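Local structure of putative sugar ABC transporter (Yersinia enterocolitica subsp. enterocolitica 8081, 5ULB) at residues A[257-262]-A[315-320]; A[237-242]-A[305-310]; A[144-149]-A[174-179]. The protein probably binds methylthioribose-like sugars in the periplasm and hands them to an ABC transporter for uptake. All coordinates share one frame; numbering follows the deposited sequence.

Contact 1: A[257-262]-A[315-320]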
# COMPACT_ATOMS: atom_id res chain seq x y z
N SER A 257 10.27 0.88 -9.67
CA SER A 257 9.24 0.85 -8.64
C SER A 257 9.39 -0.52 -7.97
O SER A 257 9.40 -1.55 -8.67
CB SER A 257 7.82 0.93 -9.17
OG SER A 257 7.45 2.31 -9.42
N VAL A 258 9.38 -0.56 -6.66
CA VAL A 258 9.40 -1.79 -5.88
C VAL A 258 8.03 -1.86 -5.18
O VAL A 258 7.72 -0.90 -4.47
CB VAL A 258 10.58 -1.82 -4.90
CG1 VAL A 258 10.58 -3.17 -4.21
CG2 VAL A 258 11.88 -1.61 -5.63
N ALA A 259 7.29 -2.94 -5.44
CA ALA A 259 5.85 -2.84 -5.10
C ALA A 259 5.19 -4.18 -4.88
O ALA A 259 5.64 -5.20 -5.39
CB ALA A 259 5.14 -2.12 -6.24
N VAL A 260 4.10 -4.10 -4.12
CA VAL A 260 3.10 -5.14 -3.97
C VAL A 260 1.84 -4.64 -4.65
O VAL A 260 1.51 -3.44 -4.53
CB VAL A 260 2.83 -5.47 -2.46
CG1 VAL A 260 1.79 -6.53 -2.29
CG2 VAL A 260 4.12 -5.84 -1.72
N ASP A 261 1.11 -5.49 -5.29
CA ASP A 261 -0.18 -5.09 -5.94
C ASP A 261 -1.17 -4.75 -4.78
O ASP A 261 -1.53 -5.63 -3.99
CB ASP A 261 -0.78 -6.23 -6.74
CG ASP A 261 -2.07 -5.89 -7.48
OD1 ASP A 261 -2.62 -4.78 -7.24
OD2 ASP A 261 -2.48 -6.77 -8.28
N PRO A 262 -1.62 -3.47 -4.66
CA PRO A 262 -2.55 -3.17 -3.58
C PRO A 262 -3.82 -3.86 -3.69
O PRO A 262 -4.47 -4.05 -2.61
CB PRO A 262 -2.63 -1.61 -3.64
CG PRO A 262 -1.53 -1.13 -4.52
CD PRO A 262 -1.30 -2.28 -5.47
N PRO A 315 6.56 -12.91 -13.69
CA PRO A 315 6.00 -14.18 -13.20
C PRO A 315 5.54 -14.07 -11.79
O PRO A 315 6.35 -13.63 -10.96
CB PRO A 315 7.19 -15.11 -13.23
CG PRO A 315 7.95 -14.66 -14.46
CD PRO A 315 7.86 -13.13 -14.41
N GLY A 316 4.26 -14.42 -11.57
CA GLY A 316 3.63 -14.46 -10.34
C GLY A 316 3.13 -13.13 -9.72
O GLY A 316 2.52 -13.13 -8.62
N TRP A 317 3.22 -12.05 -10.47
CA TRP A 317 2.78 -10.76 -9.99
C TRP A 317 1.30 -10.80 -9.58
O TRP A 317 0.39 -11.25 -10.30
CB TRP A 317 2.95 -9.71 -11.05
CG TRP A 317 2.27 -8.46 -10.67
CD1 TRP A 317 1.01 -8.03 -11.13
CD2 TRP A 317 2.76 -7.50 -9.79
NE1 TRP A 317 0.77 -6.84 -10.56
CE2 TRP A 317 1.79 -6.49 -9.71
CE3 TRP A 317 3.95 -7.35 -9.02
CZ2 TRP A 317 2.01 -5.35 -8.91
CZ3 TRP A 317 4.09 -6.31 -8.24
CH2 TRP A 317 3.12 -5.31 -8.20
N GLY A 318 1.09 -10.21 -8.41
CA GLY A 318 -0.26 -9.94 -7.93
C GLY A 318 -1.11 -11.15 -7.60
O GLY A 318 -2.36 -11.06 -7.46
N GLN A 319 -0.47 -12.28 -7.44
CA GLN A 319 -1.19 -13.54 -7.18
C GLN A 319 -0.67 -14.21 -5.92
O GLN A 319 0.50 -14.11 -5.60
CB GLN A 319 -0.91 -14.54 -8.36
CG GLN A 319 -1.25 -13.99 -9.76
CD GLN A 319 -0.38 -14.62 -10.90
OE1 GLN A 319 0.41 -13.92 -11.63
NE2 GLN A 319 -0.48 -15.93 -11.04
N SER A 320 -1.58 -14.80 -5.16
CA SER A 320 -1.18 -15.61 -4.03
C SER A 320 -2.36 -16.52 -3.71
O SER A 320 -3.53 -16.03 -3.67
CB SER A 320 -0.98 -14.69 -2.76
OG SER A 320 -0.72 -15.47 -1.67
O HOH W 1 -4.15 -8.93 -7.63
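Trp317 lies against Ala259 and Asp261 at the point where strand 254-259 gives way to helix 262-278. In the type I periplasmic binding protein fold, a junction of this kind is probably one of the crossings that join the two lobes. The indole comes in with the far end of its six-membered ring. Ala259 O lies at the ring edge, near its plane, 3.4 Å from Trp317 CZ3. Asp261 N approaches obliquely, 3.5 Å from Trp317 CH2. The Ala259 methyl packs more loosely, with CB 4.3 Å from Trp317 CH2.

The Asp261 side chain runs across the indole at about a right angle, and its CB touches Trp317 CZ2 at 3.6 Å from above the ring plane. With CG anti to the backbone N (chi1 -178°), the carboxylate continues outward beyond the CZ2 and NE1 side of the indole, staying above the ring plane and turned only 6° from it. The two carboxylate oxygens have separate tasks. OD1 accepts a hydrogen bond from Lys263 N, making Asp261 the N-cap of helix 262-278, while OD2 faces the incoming loop. The indole NE1 turns elsewhere, to a weak hydrogen bond with Val307 O.

Trp317 and Gly318 are the central pair of a type II beta turn from Gly316 to Gln319, closed by a weak backbone hydrogen bond from Gln319 N to Gly316 O. Gly318 takes the positive phi of this turn (67°). Its CA approaches Asp261 OD2 to 3.9 Å, and the two residues have the closest CA atoms across the segments. Here the polar link goes through one water, which donates to Asp261 OD2 and to Gly318 O, both at 2.8 Å.

Contact 2: A[237-242]-A[305-310]; sequences IDISNQ and VNVSGL
The first turn of helix 241-248 meets an Asx motif at Asn306, and Asn241 and Val307 make the direct hydrogen bond between them. Val307 N donates to Asn241 OD1 at 2.8 Å in a nearly straight bond (171° at the hydrogen), with the donor almost in line with the side-chain C=O. The Asn241 side chain lies alongside that of Asn306, pointing the same way with the amide planes 26° apart, and its OD1 also presses on Asn306 CB at 3.2 Å. A bridging water adds a longer link, donating to Asn241 OD1 and accepting from Ser308 N.

Val307 CG2 packs against both the backbone and the amide, 3.5 Å from Ser240 C and 3.4 Å from Asn241 OD1; it also meets Ile239 CG2 at 4.3 Å. Leu310 CD1 meets Ile239 CG1 at a similar separation, 4.4 Å, and Leu244 of helix 241-248 helps to cover this apolar cluster. Ser240 is the N-cap of that helix, and its OG is also hydrogen-bonded to Asp32 OD2. Two residues earlier, Asp238 belongs to the pocket that holds the selenium-bearing sugar.

Asn306 turns its amide back over its own loop, CG lying between backbone N and carbonyl carbon (chi1 56°). Its OD1 is thus gripped twice: Gly309 N approaches nearly end-on at 2.9 Å, whereas Ser308 OG donates from well above the carbonyl plane. With Leu310 N bonded to Val307 O, this is the Asx motif that opens a helix-like turn.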
# COMPACT_ATOMS: atom_id res chain seq x y z
N ILE A 237 8.87 3.35 -4.34
CA ILE A 237 8.03 2.29 -3.79
C ILE A 237 6.61 2.46 -4.37
O ILE A 237 6.19 3.62 -4.66
CB ILE A 237 8.07 2.34 -2.27
CG1 ILE A 237 9.52 2.00 -1.78
CG2 ILE A 237 7.08 1.40 -1.62
CD1 ILE A 237 9.79 2.20 -0.34
N ASP A 238 5.93 1.37 -4.54
CA ASP A 238 4.56 1.27 -5.03
C ASP A 238 4.41 1.25 -6.55
O ASP A 238 5.32 1.70 -7.23
CB ASP A 238 3.56 2.28 -4.45
CG ASP A 238 3.55 2.38 -2.97
OD1 ASP A 238 3.55 1.31 -2.28
OD2 ASP A 238 3.49 3.56 -2.46
N ILE A 239 3.27 0.79 -7.04
CA ILE A 239 3.00 0.85 -8.45
C ILE A 239 1.53 1.11 -8.66
O ILE A 239 0.68 0.85 -7.82
CB ILE A 239 3.36 -0.51 -9.17
CG1 ILE A 239 3.55 -0.39 -10.66
CG2 ILE A 239 2.42 -1.63 -8.79
CD1 ILE A 239 4.70 0.51 -11.05
N SER A 240 1.20 1.69 -9.81
CA SER A 240 -0.14 2.02 -10.23
C SER A 240 -0.12 2.13 -11.74
O SER A 240 0.95 2.23 -12.36
CB SER A 240 -0.64 3.33 -9.54
OG SER A 240 0.05 4.42 -10.12
N ASN A 241 -1.30 2.24 -12.37
CA ASN A 241 -1.35 2.37 -13.81
C ASN A 241 -0.62 3.62 -14.23
O ASN A 241 0.10 3.58 -15.26
CB ASN A 241 -2.79 2.41 -14.31
CG ASN A 241 -3.52 1.11 -14.17
OD1 ASN A 241 -2.94 0.00 -13.96
ND2 ASN A 241 -4.86 1.20 -14.32
N GLN A 242 -0.80 4.72 -13.56
CA GLN A 242 -0.11 5.97 -13.88
C GLN A 242 1.39 5.79 -13.90
O GLN A 242 2.06 6.23 -14.81
CB GLN A 242 -0.52 7.10 -12.90
CG GLN A 242 0.12 8.46 -13.23
CD GLN A 242 -0.15 9.63 -12.23
OE1 GLN A 242 -0.92 9.48 -11.32
NE2 GLN A 242 0.50 10.75 -12.43
N VAL A 305 0.92 -0.85 -20.52
CA VAL A 305 0.65 -1.97 -19.65
C VAL A 305 0.00 -1.42 -18.35
O VAL A 305 0.44 -0.38 -17.81
CB VAL A 305 1.96 -2.61 -19.24
CG1 VAL A 305 1.77 -3.87 -18.32
CG2 VAL A 305 2.78 -2.90 -20.45
N ASN A 306 -1.09 -2.04 -17.91
CA ASN A 306 -1.67 -1.73 -16.61
C ASN A 306 -1.19 -2.71 -15.56
O ASN A 306 -0.54 -3.69 -15.83
CB ASN A 306 -3.20 -1.66 -16.71
CG ASN A 306 -3.81 -2.85 -17.24
OD1 ASN A 306 -3.32 -4.00 -17.04
ND2 ASN A 306 -5.10 -2.61 -17.81
N VAL A 307 -1.50 -2.42 -14.32
CA VAL A 307 -1.03 -3.29 -13.20
C VAL A 307 -1.51 -4.69 -13.38
O VAL A 307 -0.76 -5.62 -13.17
CB VAL A 307 -1.43 -2.67 -11.85
CG1 VAL A 307 -1.10 -3.56 -10.68
CG2 VAL A 307 -0.82 -1.33 -11.65
N SER A 308 -2.74 -4.94 -13.80
CA SER A 308 -3.28 -6.31 -14.00
C SER A 308 -2.42 -7.05 -15.05
O SER A 308 -2.09 -8.24 -14.86
CB SER A 308 -4.83 -6.25 -14.34
OG SER A 308 -5.10 -5.31 -15.37
N GLY A 309 -1.99 -6.32 -16.05
CA GLY A 309 -1.19 -6.84 -17.11
C GLY A 309 0.25 -7.23 -16.77
O GLY A 309 0.96 -7.83 -17.59
N LEU A 310 0.71 -6.76 -15.66
CA LEU A 310 2.09 -7.02 -15.24
C LEU A 310 2.34 -8.55 -15.06
O LEU A 310 3.45 -9.00 -15.19
CB LEU A 310 2.46 -6.33 -13.95
CG LEU A 310 2.68 -4.88 -14.03
CD1 LEU A 310 2.87 -4.28 -12.61
CD2 LEU A 310 3.87 -4.52 -14.97
O HOH W 2 -4.83 -2.64 -13.52
O HOH W 3 -0.68 2.07 -17.36

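Contact 3: A[144-149]-A[174-179]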
# COMPACT_ATOMS: atom_id res chain seq x y z
N ASN A 144 23.76 13.24 -4.20
CA ASN A 144 22.91 14.23 -3.44
C ASN A 144 21.46 13.91 -3.74
O ASN A 144 21.11 13.89 -4.93
CB ASN A 144 23.29 15.64 -3.90
CG ASN A 144 24.71 15.98 -3.52
OD1 ASN A 144 25.08 15.74 -2.35
ND2 ASN A 144 25.50 16.48 -4.48
N ILE A 145 20.65 13.66 -2.72
CA ILE A 145 19.27 13.16 -2.91
C ILE A 145 18.27 14.05 -2.23
O ILE A 145 18.56 14.72 -1.23
CB ILE A 145 19.13 11.71 -2.52
CG1 ILE A 145 19.20 11.48 -1.03
CG2 ILE A 145 20.21 10.87 -3.26
CD1 ILE A 145 18.82 10.12 -0.61
N ILE A 146 17.02 13.90 -2.73
CA ILE A 146 15.85 14.35 -1.97
C ILE A 146 15.08 13.07 -1.59
O ILE A 146 14.94 12.20 -2.42
CB ILE A 146 14.92 15.27 -2.87
CG1 ILE A 146 15.71 16.40 -3.52
CG2 ILE A 146 13.78 15.78 -2.06
CD1 ILE A 146 16.45 17.25 -2.62
N LYS A 147 14.54 13.06 -0.38
CA LYS A 147 13.66 11.99 0.08
C LYS A 147 12.22 12.57 0.11
O LYS A 147 11.98 13.65 0.58
CB LYS A 147 14.09 11.57 1.51
CG LYS A 147 13.15 10.55 2.16
CD LYS A 147 13.76 9.91 3.36
CE LYS A 147 14.09 10.74 4.52
NZ LYS A 147 13.00 11.17 5.28
N LEU A 148 11.32 11.73 -0.42
CA LEU A 148 9.84 12.06 -0.32
C LEU A 148 9.27 11.07 0.69
O LEU A 148 9.32 9.85 0.50
CB LEU A 148 9.15 11.90 -1.64
CG LEU A 148 9.90 12.45 -2.88
CD1 LEU A 148 9.17 12.12 -4.18
CD2 LEU A 148 10.13 13.95 -2.77
N TRP A 149 8.75 11.61 1.81
CA TRP A 149 8.47 10.80 2.97
C TRP A 149 7.55 11.64 3.94
O TRP A 149 7.65 12.86 3.91
CB TRP A 149 9.79 10.49 3.71
CG TRP A 149 9.75 9.64 4.92
CD1 TRP A 149 9.61 8.29 5.00
CD2 TRP A 149 9.73 10.11 6.30
NE1 TRP A 149 9.55 7.94 6.29
CE2 TRP A 149 9.64 8.99 7.15
CE3 TRP A 149 9.88 11.38 6.87
CZ2 TRP A 149 9.68 9.10 8.51
CZ3 TRP A 149 9.87 11.49 8.21
CH2 TRP A 149 9.79 10.35 9.00
N THR A 174 24.15 11.99 0.43
CA THR A 174 23.81 13.16 1.19
C THR A 174 22.32 13.43 0.97
O THR A 174 21.92 13.67 -0.15
CB THR A 174 24.66 14.35 0.76
OG1 THR A 174 26.04 14.10 0.97
CG2 THR A 174 24.19 15.64 1.47
N GLU A 175 21.52 13.47 2.06
CA GLU A 175 20.15 13.86 1.98
C GLU A 175 20.10 15.39 2.08
O GLU A 175 20.39 15.96 3.12
CB GLU A 175 19.37 13.28 3.13
CG GLU A 175 17.88 13.64 3.09
CD GLU A 175 17.13 13.28 4.36
OE1 GLU A 175 17.10 12.10 4.71
OE2 GLU A 175 16.51 14.18 5.03
N LEU A 176 19.72 16.00 0.99
CA LEU A 176 19.60 17.49 0.96
C LEU A 176 18.40 17.92 1.78
O LEU A 176 18.48 18.93 2.49
CB LEU A 176 19.58 18.01 -0.46
CG LEU A 176 20.77 17.77 -1.31
CD1 LEU A 176 20.40 18.14 -2.73
CD2 LEU A 176 21.99 18.41 -0.79
N GLU A 177 17.25 17.25 1.58
CA GLU A 177 15.97 17.59 2.17
C GLU A 177 15.08 16.38 2.10
O GLU A 177 15.22 15.54 1.23
CB GLU A 177 15.31 18.79 1.34
CG GLU A 177 14.36 19.56 2.15
CD GLU A 177 14.07 20.91 1.56
OE1 GLU A 177 12.89 21.27 1.82
OE2 GLU A 177 15.00 21.64 1.00
N SER A 178 14.08 16.40 3.00
CA SER A 178 12.95 15.52 2.95
C SER A 178 11.64 16.32 2.85
O SER A 178 11.50 17.28 3.58
CB SER A 178 12.97 14.62 4.19
OG SER A 178 11.94 13.61 4.08
N ILE A 179 10.76 15.87 2.00
CA ILE A 179 9.51 16.52 1.66
C ILE A 179 8.42 15.54 1.72
O ILE A 179 8.59 14.41 1.24
CB ILE A 179 9.50 16.91 0.08
CG1 ILE A 179 10.38 18.00 -0.19
CG2 ILE A 179 8.07 17.19 -0.52
CD1 ILE A 179 10.66 18.19 -1.69
O HOH W 4 9.56 14.63 4.80
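Ser178 OG is held by Lys147 NZ, which donates to it at 2.9 Å, and by a water at 2.7 Å that also donates to Trp149 O. The Lys147 chain curls to get there, extended at first and then bent at chi3 (63°) and chi4 (74°), so that NZ lies 3.1 Å above one face of the Trp149 ring, offset toward its rim. Gln160 of helix 154-169 takes a further hydrogen bond from NZ, and CE passes 3.3 Å from Glu175 OE1, itself bonded to Tyr163.

Strands 143-148 and 173-179 are the parallel pair of a beta-alpha-beta unit crossed over by helix 154-169, with 173-179 at the edge of the sheet. Ile145 N donates to Thr174 O, and Ile145 O accepts from Leu176 N at 2.8 Å. Leu176 is an extra residue, a beta bulge: the register moves from Ile145-Glu175 to Lys147-Ser178, one residue more on the 174-179 side, and buried Glu177 N has no partner in the model. Bonding resumes with Lys147 N to Glu177 O and Ile179 N to Lys147 O.

Ile146 faces helix 186-200, and its CD1 reaches back to Leu176 CB at 3.9 Å, while Leu176 CD1 meets Asn144 CB at 4.0 Å.

Overall arrangement
Contact 3 comes first along the chain, closing before the other two open. Contacts 1 and 2 then cross, contact 2 pairing the start of helix 241-248, and contact 1 the end of strand 254-259, with the long loop between helices 295-299 and 327-335. Their centres are about 9 Å apart and they touch directly, Val258 O lying 2.9 Å from Asp238 N in a probable hydrogen bond. Contact 3 lies about 27 Å from contact 1 and 25 Å from contact 2, centre to centre, at the far edge of the sheet that strand 254-259 also joins. Contacts 1 and 2 thus fasten the C-terminal loop beside the probable hinge and sugar pocket; contact 3 builds one lobe's outer edge.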